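Local structure of taurocyamine kinase (Schistosoma mansoni, 4WOD) at residues Val117-Val128 with His224-Gly235; Gly273-His281 with Leu329-Met338. The protein reversibly transfers a phosphate between ATP and taurocyamine, using magnesium, in a duplicated phosphagen kinase chain. The protein carries 4 engineered substitutions. All blocks are in the same frame, centred on the assembly; numbering follows the deposited sequence.

Both contacts, largely buried, involve the antiparallel sheet of the first phosphagen kinase unit: contact 1 lies within it and contact 2 packs a helix on it. Contact 1 joins two central neighbours of that sheet, strands 117-126 and 225-232, so its chemistry is mostly main-chain hydrogen bonding. Contact 2 starts from the strand on the other side of 117-126, strand 277-283, and lays helix 331-355 against it; no hydrogen bond crosses there, and apolar side chains do most of the work. Strand 117-126 is the common element: Arg121 O lies 2.8 Å from Ser279 N, a probable hydrogen bond, and Thr120 OG1 packs on Val280 CG1. Residues predicted to bind ATP occur in both.

Contact 1. Residues Val117-Val128 with His224-Gly235; sequences VVSTRVRLGRTV and HIRVISMQKGGG. Engineered in segment 224-235: Gly235 (natural residue Asp).
Thr120, Val122, Leu124 and Arg126 each trade a pair of main-chain hydrogen bonds with Gln231, Ser229, Val227 and Ile225 respectively, zipping strands 117-126 and 225-232 together as antiparallel neighbours in the phosphagen kinase sheet. Val227 N to Leu124 O, at 2.7 Å, is the shortest of these. Where the ladder ends, other groups take over. At the glycine end Gly233 N gives an almost straight bond to Val118 O (2.8 Å, 175° at the hydrogen), although it comes from above the carbonyl plane; Thr120 OG1 donates to a lone pair of Gly233 O at 2.7 Å. Arg121, Arg123 and Arg226, on one face, are among the residues predicted to bind ATP. With Arg226 CG opposite its own N (chi1 -168°), Arg123 CD packs 3.6 Å from Arg226 CD, and their guanidinium planes are turned 53° apart. Arg123 NH2 donates to Asn271 and Thr275, Arg226 NH1 pairs with Asp223, and Arg226 also touches the bound arginine, but Arg123 NE is buried without a partner in the model. On the other face Leu124 CD1 lies beside Val227 CB, with helix 236-251 covering Val227. At the far end a water donates to Arg126 O and Thr127 OG1 and accepts from His224 N. The imidazole is held at both nitrogens: NE2 bonds to Gly132 O, while His224 ND1 accepts Val128 N at 2.8 Å, close to the ring plane.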
loop_
_atom_site.group_PDB
_atom_site.type_symbol
_atom_site.label_atom_id
_atom_site.label_comp_id
_atom_site.label_asym_id
_atom_site.label_seq_id
_atom_site.Cartn_x
_atom_site.Cartn_y
_atom_site.Cartn_z
ATOM N N VAL A 117 -19.834 -10.722 -10.287
ATOM C CA VAL A 117 -20.079 -9.355 -10.720
ATOM C C VAL A 117 -21.559 -8.965 -10.629
ATOM O O VAL A 117 -22.403 -9.540 -11.302
ATOM C CB VAL A 117 -19.580 -9.135 -12.165
ATOM C CG1 VAL A 117 -19.900 -7.732 -12.619
ATOM C CG2 VAL A 117 -18.093 -9.378 -12.246
ATOM N N VAL A 118 -21.860 -7.971 -9.801
ATOM C CA VAL A 118 -23.227 -7.460 -9.648
ATOM C C VAL A 118 -23.673 -6.651 -10.864
ATOM O O VAL A 118 -24.784 -6.806 -11.384
ATOM C CB VAL A 118 -23.342 -6.548 -8.407
ATOM C CG1 VAL A 118 -24.763 -6.012 -8.259
ATOM C CG2 VAL A 118 -22.884 -7.269 -7.167
ATOM N N SER A 119 -22.798 -5.751 -11.288
ATOM C CA SER A 119 -23.108 -4.862 -12.397
ATOM C C SER A 119 -21.838 -4.367 -13.065
ATOM O O SER A 119 -20.737 -4.457 -12.506
ATOM C CB SER A 119 -23.949 -3.672 -11.922
ATOM O OG SER A 119 -23.223 -2.931 -10.961
ATOM N N THR A 120 -22.021 -3.848 -14.276
ATOM C CA THR A 120 -20.940 -3.396 -15.120
ATOM C C THR A 120 -21.360 -2.042 -15.653
ATOM O O THR A 120 -22.529 -1.825 -15.983
ATOM C CB THR A 120 -20.672 -4.379 -16.285
ATOM O OG1 THR A 120 -20.312 -5.661 -15.767
ATOM C CG2 THR A 120 -19.562 -3.870 -17.215
ATOM N N ARG A 121 -20.411 -1.126 -15.732
ATOM C CA ARG A 121 -20.727 0.241 -16.097
ATOM C C ARG A 121 -19.541 0.836 -16.857
ATOM O O ARG A 121 -18.401 0.557 -16.516
ATOM C CB ARG A 121 -21.067 1.028 -14.815
ATOM C CG ARG A 121 -20.895 2.534 -14.866
ATOM C CD ARG A 121 -21.321 3.168 -13.523
ATOM N NE ARG A 121 -21.124 4.621 -13.464
ATOM C CZ ARG A 121 -19.938 5.237 -13.448
ATOM N NH1 ARG A 121 -18.812 4.533 -13.464
ATOM N NH2 ARG A 121 -19.877 6.565 -13.391
ATOM N N VAL A 122 -19.798 1.596 -17.919
ATOM C CA VAL A 122 -18.734 2.375 -18.561
ATOM C C VAL A 122 -19.168 3.849 -18.697
ATOM O O VAL A 122 -20.292 4.166 -19.111
ATOM C CB VAL A 122 -18.328 1.807 -19.949
ATOM C CG1 VAL A 122 -17.088 2.518 -20.472
ATOM C CG2 VAL A 122 -18.044 0.314 -19.854
ATOM N N ARG A 123 -18.264 4.736 -18.310
ATOM C CA ARG A 123 -18.534 6.162 -18.249
ATOM C C ARG A 123 -17.522 6.940 -19.080
ATOM O O ARG A 123 -16.339 6.595 -19.100
ATOM C CB ARG A 123 -18.490 6.641 -16.790
ATOM C CG ARG A 123 -18.610 8.155 -16.605
ATOM C CD ARG A 123 -17.670 8.658 -15.509
ATOM N NE ARG A 123 -16.339 8.962 -16.039
ATOM C CZ ARG A 123 -15.236 9.022 -15.301
ATOM N NH1 ARG A 123 -15.291 8.788 -13.994
ATOM N NH2 ARG A 123 -14.070 9.305 -15.875
ATOM N N LEU A 124 -17.993 7.973 -19.775
ATOM C CA LEU A 124 -17.123 8.980 -20.362
ATOM C C LEU A 124 -17.720 10.379 -20.188
ATOM O O LEU A 124 -18.880 10.536 -19.782
ATOM C CB LEU A 124 -16.857 8.705 -21.846
ATOM C CG LEU A 124 -18.002 8.506 -22.839
ATOM C CD1 LEU A 124 -18.729 9.805 -23.212
ATOM C CD2 LEU A 124 -17.455 7.802 -24.085
ATOM N N GLY A 125 -16.919 11.379 -20.528
ATOM C CA GLY A 125 -17.312 12.774 -20.411
ATOM C C GLY A 125 -16.847 13.541 -21.639
ATOM O O GLY A 125 -15.935 13.093 -22.346
ATOM N N ARG A 126 -17.486 14.685 -21.911
ATOM C CA ARG A 126 -17.059 15.567 -22.986
ATOM C C ARG A 126 -17.269 17.028 -22.620
ATOM O O ARG A 126 -18.206 17.377 -21.895
ATOM C CB ARG A 126 -17.819 15.279 -24.287
ATOM C CG ARG A 126 -17.571 13.899 -24.899
ATOM C CD ARG A 126 -16.150 13.778 -25.437
ATOM N NE ARG A 126 -15.964 12.592 -26.280
ATOM C CZ ARG A 126 -15.429 11.452 -25.853
ATOM N NH1 ARG A 126 -15.047 11.336 -24.576
ATOM N NH2 ARG A 126 -15.285 10.426 -26.694
ATOM N N THR A 127 -16.379 17.857 -23.144
ATOM C CA THR A 127 -16.494 19.302 -23.104
ATOM C C THR A 127 -16.949 19.784 -24.466
ATOM O O THR A 127 -16.350 19.417 -25.476
ATOM C CB THR A 127 -15.161 19.960 -22.791
ATOM O OG1 THR A 127 -14.686 19.522 -21.512
ATOM C CG2 THR A 127 -15.288 21.497 -22.850
ATOM N N VAL A 128 -17.999 20.591 -24.504
ATOM C CA VAL A 128 -18.437 21.186 -25.771
ATOM C C VAL A 128 -17.635 22.479 -26.043
ATOM O O VAL A 128 -17.578 23.374 -25.193
ATOM C CB VAL A 128 -19.973 21.481 -25.759
ATOM C CG1 VAL A 128 -20.395 22.233 -27.013
ATOM C CG2 VAL A 128 -20.786 20.178 -25.601
ATOM N N HIS A 224 -19.596 19.112 -19.130
ATOM C CA HIS A 224 -20.720 19.518 -19.949
ATOM C C HIS A 224 -21.647 18.314 -20.119
ATOM O O HIS A 224 -22.868 18.394 -19.880
ATOM C CB HIS A 224 -20.240 20.062 -21.303
ATOM C CG HIS A 224 -19.565 21.399 -21.187
ATOM N ND1 HIS A 224 -18.887 21.992 -22.226
ATOM C CD2 HIS A 224 -19.456 22.249 -20.137
ATOM C CE1 HIS A 224 -18.406 23.158 -21.833
ATOM N NE2 HIS A 224 -18.747 23.345 -20.569
ATOM N N ILE A 225 -21.040 17.203 -20.512
ATOM C CA ILE A 225 -21.740 15.939 -20.694
ATOM C C ILE A 225 -21.005 14.822 -19.975
ATOM O O ILE A 225 -19.780 14.706 -20.086
ATOM C CB ILE A 225 -21.848 15.552 -22.180
ATOM C CG1 ILE A 225 -22.095 16.791 -23.048
ATOM C CG2 ILE A 225 -22.922 14.512 -22.359
ATOM C CD1 ILE A 225 -21.965 16.557 -24.554
ATOM N N ARG A 226 -21.749 14.014 -19.227
ATOM C CA ARG A 226 -21.226 12.759 -18.717
ATOM C C ARG A 226 -22.163 11.666 -19.214
ATOM O O ARG A 226 -23.371 11.718 -18.974
ATOM C CB ARG A 226 -21.112 12.741 -17.183
ATOM C CG ARG A 226 -20.288 11.542 -16.717
ATOM C CD ARG A 226 -19.845 11.574 -15.250
ATOM N NE ARG A 226 -19.057 12.741 -14.818
ATOM C CZ ARG A 226 -17.964 13.236 -15.409
ATOM N NH1 ARG A 226 -17.362 14.285 -14.861
ATOM N NH2 ARG A 226 -17.466 12.732 -16.537
ATOM N N VAL A 227 -21.605 10.716 -19.950
ATOM C CA VAL A 227 -22.380 9.621 -20.523
ATOM C C VAL A 227 -22.014 8.301 -19.848
ATOM O O VAL A 227 -20.824 7.951 -19.695
ATOM C CB VAL A 227 -22.159 9.520 -22.038
ATOM C CG1 VAL A 227 -23.209 8.610 -22.668
ATOM C CG2 VAL A 227 -22.211 10.911 -22.669
ATOM N N ILE A 228 -23.047 7.575 -19.440
ATOM C CA ILE A 228 -22.922 6.356 -18.654
ATOM C C ILE A 228 -23.807 5.251 -19.226
ATOM O O ILE A 228 -25.016 5.448 -19.390
ATOM C CB ILE A 228 -23.321 6.612 -17.195
ATOM C CG1 ILE A 228 -22.533 7.814 -16.646
ATOM C CG2 ILE A 228 -23.151 5.351 -16.346
ATOM C CD1 ILE A 228 -23.141 8.448 -15.438
ATOM N N SER A 229 -23.183 4.125 -19.579
ATOM C CA SER A 229 -23.881 2.887 -19.943
ATOM C C SER A 229 -23.758 1.896 -18.774
ATOM O O SER A 229 -22.701 1.790 -18.176
ATOM C CB SER A 229 -23.295 2.311 -21.234
ATOM O OG SER A 229 -23.955 1.114 -21.621
ATOM N N MET A 230 -24.808 1.161 -18.460
ATOM C CA MET A 230 -24.787 0.290 -17.326
ATOM C C MET A 230 -25.843 -0.809 -17.374
ATOM O O MET A 230 -26.817 -0.664 -17.993
ATOM C CB MET A 230 -24.970 1.083 -16.071
ATOM C CG MET A 230 -26.337 1.653 -15.880
ATOM S SD MET A 230 -26.683 3.076 -16.871
ATOM C CE MET A 230 -28.018 3.862 -15.999
ATOM N N GLN A 231 -25.577 -1.895 -16.704
ATOM C CA GLN A 231 -26.552 -2.988 -16.565
ATOM C C GLN A 231 -26.114 -3.972 -15.492
ATOM O O GLN A 231 -24.936 -4.050 -15.126
ATOM C CB GLN A 231 -26.761 -3.726 -17.895
ATOM C CG GLN A 231 -25.524 -4.443 -18.390
ATOM C CD GLN A 231 -25.614 -4.827 -19.859
ATOM O OE1 GLN A 231 -26.094 -4.052 -20.688
ATOM N NE2 GLN A 231 -25.155 -6.034 -20.185
ATOM N N LYS A 232 -27.078 -4.730 -14.987
ATOM C CA LYS A 232 -26.766 -5.797 -14.053
ATOM C C LYS A 232 -25.949 -6.851 -14.785
ATOM O O LYS A 232 -26.074 -7.000 -16.006
ATOM C CB LYS A 232 -28.051 -6.383 -13.471
ATOM C CG LYS A 232 -28.569 -5.610 -12.260
ATOM C CD LYS A 232 -30.007 -5.995 -11.926
ATOM C CE LYS A 232 -30.694 -4.939 -11.066
ATOM N NZ LYS A 232 -30.099 -4.852 -9.703
ATOM N N GLY A 233 -25.083 -7.550 -14.058
ATOM C CA GLY A 233 -24.284 -8.616 -14.638
ATOM C C GLY A 233 -22.939 -8.159 -15.166
ATOM O O GLY A 233 -22.476 -7.047 -14.860
ATOM N N GLY A 234 -22.323 -9.014 -15.977
ATOM C CA GLY A 234 -20.969 -8.810 -16.446
ATOM C C GLY A 234 -20.795 -8.638 -17.951
ATOM O O GLY A 234 -19.691 -8.862 -18.473
ATOM N N GLY A 235 -21.861 -8.235 -18.645
ATOM C CA GLY A 235 -21.807 -8.030 -20.087
ATOM C C GLY A 235 -21.067 -6.751 -20.492
ATOM O O GLY A 235 -21.683 -5.809 -20.996
HETATM O O HOH W 1 -16.618 19.016 -19.674
#

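Contact 2. Residues Gly273-His281 with Leu329-Met338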
loop_
_atom_site.group_PDB
_atom_site.type_symbol
_atom_site.label_atom_id
_atom_site.label_comp_id
_atom_site.label_asym_id
_atom_site.label_seq_id
_atom_site.Cartn_x
_atom_site.Cartn_y
_atom_site.Cartn_z
ATOM N N GLY A 273 -7.852 12.743 -21.444
ATOM C CA GLY A 273 -7.441 11.676 -22.350
ATOM C C GLY A 273 -8.629 10.959 -22.950
ATOM O O GLY A 273 -9.326 11.526 -23.805
ATOM N N THR A 274 -8.867 9.719 -22.509
ATOM C CA THR A 274 -10.049 8.979 -22.932
ATOM C C THR A 274 -11.297 9.413 -22.190
ATOM O O THR A 274 -12.397 9.229 -22.698
ATOM C CB THR A 274 -9.913 7.449 -22.719
ATOM O OG1 THR A 274 -9.762 7.151 -21.315
ATOM C CG2 THR A 274 -8.725 6.906 -23.505
ATOM N N THR A 275 -11.100 9.955 -20.980
ATOM C CA THR A 275 -12.135 10.210 -19.975
ATOM C C THR A 275 -12.839 8.921 -19.534
ATOM O O THR A 275 -13.768 8.962 -18.749
ATOM C CB THR A 275 -13.220 11.221 -20.458
ATOM O OG1 THR A 275 -14.218 10.550 -21.231
ATOM C CG2 THR A 275 -12.612 12.335 -21.289
ATOM N N LEU A 276 -12.385 7.780 -20.028
ATOM C CA LEU A 276 -13.155 6.558 -19.877
ATOM C C LEU A 276 -12.907 5.844 -18.551
ATOM O O LEU A 276 -11.764 5.587 -18.176
ATOM C CB LEU A 276 -12.857 5.609 -21.042
ATOM C CG LEU A 276 -13.786 4.402 -21.210
ATOM C CD1 LEU A 276 -14.778 4.652 -22.328
ATOM C CD2 LEU A 276 -12.979 3.134 -21.481
ATOM N N ARG A 277 -13.990 5.546 -17.833
ATOM C CA ARG A 277 -13.913 4.688 -16.650
ATOM C C ARG A 277 -14.841 3.508 -16.844
ATOM O O ARG A 277 -16.070 3.652 -16.771
ATOM C CB ARG A 277 -14.280 5.433 -15.370
ATOM C CG ARG A 277 -14.003 4.603 -14.112
ATOM C CD ARG A 277 -14.458 5.298 -12.816
ATOM N NE ARG A 277 -15.769 4.804 -12.393
ATOM C CZ ARG A 277 -15.965 3.921 -11.413
ATOM N NH1 ARG A 277 -17.194 3.523 -11.104
ATOM N NH2 ARG A 277 -14.936 3.446 -10.728
ATOM N N ALA A 278 -14.239 2.362 -17.146
ATOM C CA ALA A 278 -14.960 1.107 -17.261
ATOM C C ALA A 278 -14.839 0.419 -15.932
ATOM O O ALA A 278 -13.743 0.325 -15.401
ATOM C CB ALA A 278 -14.375 0.245 -18.354
ATOM N N SER A 279 -15.930 -0.113 -15.413
ATOM C CA SER A 279 -15.845 -0.739 -14.101
ATOM C C SER A 279 -16.895 -1.820 -13.853
ATOM O O SER A 279 -17.907 -1.888 -14.548
ATOM C CB SER A 279 -15.971 0.338 -13.032
ATOM O OG SER A 279 -17.317 0.729 -12.935
ATOM N N VAL A 280 -16.638 -2.654 -12.846
ATOM C CA VAL A 280 -17.639 -3.564 -12.296
ATOM C C VAL A 280 -17.766 -3.354 -10.794
ATOM O O VAL A 280 -16.802 -2.936 -10.139
ATOM C CB VAL A 280 -17.291 -5.052 -12.539
ATOM C CG1 VAL A 280 -17.364 -5.364 -13.997
ATOM C CG2 VAL A 280 -15.879 -5.410 -11.945
ATOM N N HIS A 281 -18.958 -3.630 -10.267
ATOM C CA HIS A 281 -19.129 -3.865 -8.834
ATOM C C HIS A 281 -18.989 -5.362 -8.600
ATOM O O HIS A 281 -19.806 -6.148 -9.085
ATOM C CB HIS A 281 -20.486 -3.378 -8.333
ATOM C CG HIS A 281 -20.515 -1.929 -7.979
ATOM N ND1 HIS A 281 -20.011 -0.951 -8.807
ATOM C CD2 HIS A 281 -20.981 -1.290 -6.879
ATOM C CE1 HIS A 281 -20.168 0.230 -8.237
ATOM N NE2 HIS A 281 -20.755 0.052 -7.066
ATOM N N LEU A 329 -3.563 6.446 -23.883
ATOM C CA LEU A 329 -3.982 5.221 -24.570
ATOM C C LEU A 329 -5.337 5.465 -25.213
ATOM O O LEU A 329 -5.992 6.463 -24.921
ATOM C CB LEU A 329 -4.069 3.992 -23.632
ATOM C CG LEU A 329 -4.660 4.036 -22.218
ATOM C CD1 LEU A 329 -6.006 4.730 -22.106
ATOM C CD2 LEU A 329 -4.814 2.623 -21.671
ATOM N N THR A 330 -5.760 4.564 -26.095
ATOM C CA THR A 330 -7.088 4.682 -26.686
ATOM C C THR A 330 -8.175 4.125 -25.771
ATOM O O THR A 330 -7.893 3.451 -24.766
ATOM C CB THR A 330 -7.191 3.946 -28.028
ATOM O OG1 THR A 330 -7.054 2.545 -27.784
ATOM C CG2 THR A 330 -6.125 4.413 -28.978
ATOM N N GLU A 331 -9.422 4.380 -26.149
ATOM C CA GLU A 331 -10.572 3.858 -25.429
ATOM C C GLU A 331 -10.537 2.331 -25.433
ATOM O O GLU A 331 -10.801 1.688 -24.413
ATOM C CB GLU A 331 -11.878 4.375 -26.055
ATOM C CG GLU A 331 -12.114 5.879 -25.880
ATOM C CD GLU A 331 -11.433 6.759 -26.940
ATOM O OE1 GLU A 331 -10.518 6.292 -27.687
ATOM O OE2 GLU A 331 -11.829 7.939 -27.020
ATOM N N LEU A 332 -10.184 1.768 -26.586
ATOM C CA LEU A 332 -10.049 0.332 -26.726
ATOM C C LEU A 332 -8.951 -0.185 -25.791
ATOM O O LEU A 332 -9.175 -1.157 -25.081
ATOM C CB LEU A 332 -9.743 -0.046 -28.175
ATOM C CG LEU A 332 -9.630 -1.555 -28.422
ATOM C CD1 LEU A 332 -10.887 -2.295 -27.956
ATOM C CD2 LEU A 332 -9.377 -1.811 -29.895
ATOM N N ASP A 333 -7.789 0.478 -25.768
ATOM C CA ASP A 333 -6.737 0.114 -24.818
ATOM C C ASP A 333 -7.254 0.125 -23.386
ATOM O O ASP A 333 -6.951 -0.795 -22.614
ATOM C CB ASP A 333 -5.522 1.055 -24.897
ATOM C CG ASP A 333 -4.819 1.029 -26.239
ATOM O OD1 ASP A 333 -4.894 0.027 -26.980
ATOM O OD2 ASP A 333 -4.172 2.040 -26.553
ATOM N N ALA A 334 -8.021 1.165 -23.027
ATOM C CA ALA A 334 -8.518 1.330 -21.654
ATOM C C ALA A 334 -9.539 0.260 -21.246
ATOM O O ALA A 334 -9.441 -0.306 -20.156
ATOM C CB ALA A 334 -9.133 2.721 -21.457
ATOM N N VAL A 335 -10.522 -0.023 -22.097
ATOM C CA VAL A 335 -11.498 -1.035 -21.724
ATOM C C VAL A 335 -10.840 -2.434 -21.743
ATOM O O VAL A 335 -11.216 -3.314 -20.964
ATOM C CB VAL A 335 -12.770 -0.975 -22.636
ATOM C CG1 VAL A 335 -12.469 -1.475 -24.038
ATOM C CG2 VAL A 335 -13.893 -1.773 -22.034
ATOM N N THR A 336 -9.839 -2.631 -22.600
ATOM C CA THR A 336 -9.077 -3.887 -22.597
ATOM C C THR A 336 -8.277 -4.020 -21.284
ATOM O O THR A 336 -8.299 -5.063 -20.627
ATOM C CB THR A 336 -8.129 -3.978 -23.797
ATOM O OG1 THR A 336 -8.892 -3.944 -25.013
ATOM C CG2 THR A 336 -7.310 -5.258 -23.737
ATOM N N GLU A 337 -7.590 -2.957 -20.892
ATOM C CA GLU A 337 -6.922 -2.949 -19.589
ATOM C C GLU A 337 -7.885 -3.337 -18.463
ATOM O O GLU A 337 -7.570 -4.197 -17.624
ATOM C CB GLU A 337 -6.315 -1.573 -19.303
ATOM C CG GLU A 337 -5.612 -1.501 -17.949
ATOM C CD GLU A 337 -5.199 -0.087 -17.568
ATOM O OE1 GLU A 337 -6.090 0.753 -17.313
ATOM O OE2 GLU A 337 -3.981 0.188 -17.526
ATOM N N MET A 338 -9.070 -2.727 -18.464
ATOM C CA MET A 338 -10.090 -3.051 -17.485
ATOM C C MET A 338 -10.447 -4.531 -17.533
ATOM O O MET A 338 -10.444 -5.223 -16.513
ATOM C CB MET A 338 -11.353 -2.214 -17.723
ATOM C CG MET A 338 -12.477 -2.492 -16.739
ATOM S SD MET A 338 -13.658 -3.734 -17.350
ATOM C CE MET A 338 -14.936 -3.660 -16.111
HETATM O O HOH W 2 -13.515 8.694 -25.055
#
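Met338 reaches from helix 331-355 to strand 277-283. Met338 CB rests 3.9 Å from Ala278 CB. With CG anti to the backbone N (chi1 180°), the chain is thrown out across the strand, and Met338 CG comes within 3.4 Å of Ala278 O. A bend at chi2 (-94°) then turns the chain along the strand: SD still skirts the Ala278 methyl, and Met338 CE ends 3.6 Å from Val280 CG1 and close to the carbonyl carbon of Ser279. This is a helix laid over a strand of the antiparallel sheet in the catalytic domain of a phosphagen kinase, the two short axes 8.3 Å apart and running only 19° from parallel. One helical turn before Met338, Ala334 CB meets Leu276 CD2 at 3.9 Å, beside the Val335 backbone. Leu236 of helix 236-251 packs on Val335 and Met338. At the helix start Thr330 and Asp333 form a capping box, each backbone N bonding to the other's side chain. Thr274, whose OG1 accepts Leu276 N in an ST turn, turns its CG2 to Leu329 O. A water donates to both Thr274 O and Glu331 OE2, 2.7 Å from each, while Glu331 OE1 accepts from Asn98 N.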